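Local coordinates for protein histidine kinase (Paraburkholderia phymatum, PDB 6NB0) that probably acts as a phosphorelay sensor kinase, transferring a phosphoryl group from ATP to a histidine side chain of a protein, at residues 65-70 with 244-249. Sequence-based numbering, arbitrary orientation.
Sequences VSHDLR and AGRISW
Asp68 and Arg246 are the residues whose CA atoms come nearest, yet these stay 12.6 Å apart, so the end of helix 44-68 and the loop preceding helix 252-260 meet through side chains alone. Arginine suits this gap: its chain is extended from CG to NE and brings the guanidinium end-on to the carboxylate. Arg246 NH2 donates to Asp68 OD1 (2.8 Å) and Arg246 NH1 to Asp68 OD2 (3.0 Å), a two-pronged salt bridge on the syn sides of both oxygens. The two planes lie only 20° apart. Aspartate offers paired acceptors matching NH1 and NH2, with OD1 still able to take His67 ND1. The sequence SHDLR matches the H-box of HisKA domains, whose histidine receives the phosphoryl group in relatives, while 244-249 probably corresponds to the end of their ATP lid; the bridge thus links the helical phosphoacceptor part to what is probably the catalytic, ATP-binding part. The His67 side chain swings away from its own backbone N (chi1 175°), which carries ND1 to within 2.8 Å of Asp68 OD1, on the anti side though well out of the carboxylate plane. OD1 therefore accepts from both imidazole and guanidinium, whose planes are 78° apart. Nearby, Arg246 also packs on Leu64, and Val65 touches Val65 of the second subunit.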
loop_
_atom_site.group_PDB
_atom_site.type_symbol
_atom_site.label_atom_id
_atom_site.label_comp_id
_atom_site.label_asym_id
_atom_site.label_seq_id
_atom_site.Cartn_x
_atom_site.Cartn_y
_atom_site.Cartn_z
ATOM N N VAL A 65 4.545 3.790 -16.060
ATOM C CA VAL A 65 5.412 2.840 -16.767
ATOM C C VAL A 65 4.642 2.125 -17.876
ATOM O O VAL A 65 5.140 1.963 -18.997
ATOM C CB VAL A 65 6.017 1.838 -15.763
ATOM C CG1 VAL A 65 6.663 0.658 -16.481
ATOM C CG2 VAL A 65 7.021 2.534 -14.861
ATOM N N SER A 66 3.423 1.663 -17.569
ATOM C CA SER A 66 2.562 1.037 -18.569
ATOM C C SER A 66 2.334 1.937 -19.781
ATOM O O SER A 66 2.054 1.435 -20.881
ATOM C CB SER A 66 1.219 0.659 -17.925
ATOM O OG SER A 66 0.249 0.298 -18.896
ATOM N N HIS A 67 2.478 3.248 -19.611
ATOM C CA HIS A 67 2.246 4.225 -20.663
ATOM C C HIS A 67 3.530 4.673 -21.352
ATOM O O HIS A 67 3.624 4.615 -22.584
ATOM C CB HIS A 67 1.509 5.439 -20.075
ATOM C CG HIS A 67 1.326 6.571 -21.043
ATOM N ND1 HIS A 67 2.354 7.415 -21.409
ATOM C CD2 HIS A 67 0.230 7.007 -21.709
ATOM C CE1 HIS A 67 1.902 8.312 -22.268
ATOM N NE2 HIS A 67 0.615 8.087 -22.465
ATOM N N ASP A 68 4.532 5.099 -20.577
ATOM C CA ASP A 68 5.603 5.942 -21.102
ATOM C C ASP A 68 6.640 5.182 -21.922
ATOM O O ASP A 68 7.355 5.808 -22.716
ATOM C CB ASP A 68 6.303 6.687 -19.957
ATOM C CG ASP A 68 5.614 8.002 -19.598
ATOM O OD1 ASP A 68 4.701 8.425 -20.339
ATOM O OD2 ASP A 68 5.985 8.615 -18.571
ATOM N N LEU A 69 6.746 3.863 -21.764
ATOM C CA LEU A 69 7.732 3.106 -22.527
ATOM C C LEU A 69 7.341 2.924 -23.989
ATOM O O LEU A 69 8.118 2.335 -24.753
ATOM C CB LEU A 69 7.964 1.738 -21.883
ATOM N N ARG A 70 6.170 3.425 -24.395
ATOM C CA ARG A 70 5.676 3.178 -25.746
ATOM C C ARG A 70 6.547 3.856 -26.797
ATOM O O ARG A 70 6.851 3.258 -27.837
ATOM C CB ARG A 70 4.230 3.662 -25.865
ATOM C CG ARG A 70 3.488 3.109 -27.066
ATOM C CD ARG A 70 3.191 1.627 -26.881
ATOM N NE ARG A 70 2.214 1.397 -25.816
ATOM C CZ ARG A 70 2.514 1.041 -24.568
ATOM N NH1 ARG A 70 1.543 0.857 -23.687
ATOM N NH2 ARG A 70 3.776 0.864 -24.197
ATOM N N ALA A 244 3.543 18.257 -17.848
ATOM C CA ALA A 244 2.277 18.900 -18.165
ATOM C C ALA A 244 1.104 17.954 -17.927
ATOM O O ALA A 244 1.065 16.842 -18.460
ATOM C CB ALA A 244 2.296 19.379 -19.622
ATOM N N GLY A 245 0.146 18.403 -17.119
ATOM C CA GLY A 245 -1.037 17.630 -16.819
ATOM C C GLY A 245 -0.868 16.546 -15.774
ATOM O O GLY A 245 -1.830 15.819 -15.505
ATOM N N ARG A 246 0.307 16.414 -15.167
ATOM C CA ARG A 246 0.580 15.313 -14.252
ATOM C C ARG A 246 0.662 15.785 -12.810
ATOM O O ARG A 246 1.090 16.905 -12.522
ATOM C CB ARG A 246 1.872 14.593 -14.655
ATOM C CG ARG A 246 1.699 13.780 -15.932
ATOM C CD ARG A 246 2.926 12.945 -16.256
ATOM N NE ARG A 246 2.664 11.981 -17.329
ATOM C CZ ARG A 246 3.533 11.055 -17.730
ATOM N NH1 ARG A 246 4.722 10.961 -17.145
ATOM N NH2 ARG A 246 3.217 10.219 -18.712
ATOM N N ILE A 247 0.242 14.905 -11.898
ATOM C CA ILE A 247 0.231 15.201 -10.478
ATOM C C ILE A 247 1.538 14.741 -9.854
ATOM O O ILE A 247 2.254 13.907 -10.407
ATOM C CB ILE A 247 -0.957 14.506 -9.783
ATOM C CG1 ILE A 247 -0.862 12.983 -10.009
ATOM C CG2 ILE A 247 -2.273 15.091 -10.299
ATOM C CD1 ILE A 247 -1.795 12.162 -9.091
ATOM N N SER A 248 1.830 15.290 -8.681
ATOM C CA SER A 248 2.793 14.673 -7.774
ATOM C C SER A 248 2.333 13.249 -7.460
ATOM O O SER A 248 1.156 13.027 -7.174
ATOM C CB SER A 248 2.897 15.502 -6.491
ATOM O OG SER A 248 3.351 16.835 -6.757
ATOM N N TRP A 249 3.251 12.277 -7.553
ATOM C CA TRP A 249 2.854 10.867 -7.457
ATOM C C TRP A 249 2.079 10.585 -6.185
ATOM O O TRP A 249 1.138 9.775 -6.176
ATOM C CB TRP A 249 4.083 9.970 -7.488
ATOM C CG TRP A 249 4.840 10.007 -8.745
ATOM C CD1 TRP A 249 4.499 10.651 -9.901
ATOM C CD2 TRP A 249 6.079 9.342 -8.994
ATOM N NE1 TRP A 249 5.464 10.421 -10.865
ATOM C CE2 TRP A 249 6.447 9.628 -10.329
ATOM C CE3 TRP A 249 6.927 8.545 -8.213
ATOM C CZ2 TRP A 249 7.623 9.131 -10.904
ATOM C CZ3 TRP A 249 8.097 8.043 -8.797
ATOM C CH2 TRP A 249 8.434 8.350 -10.121
#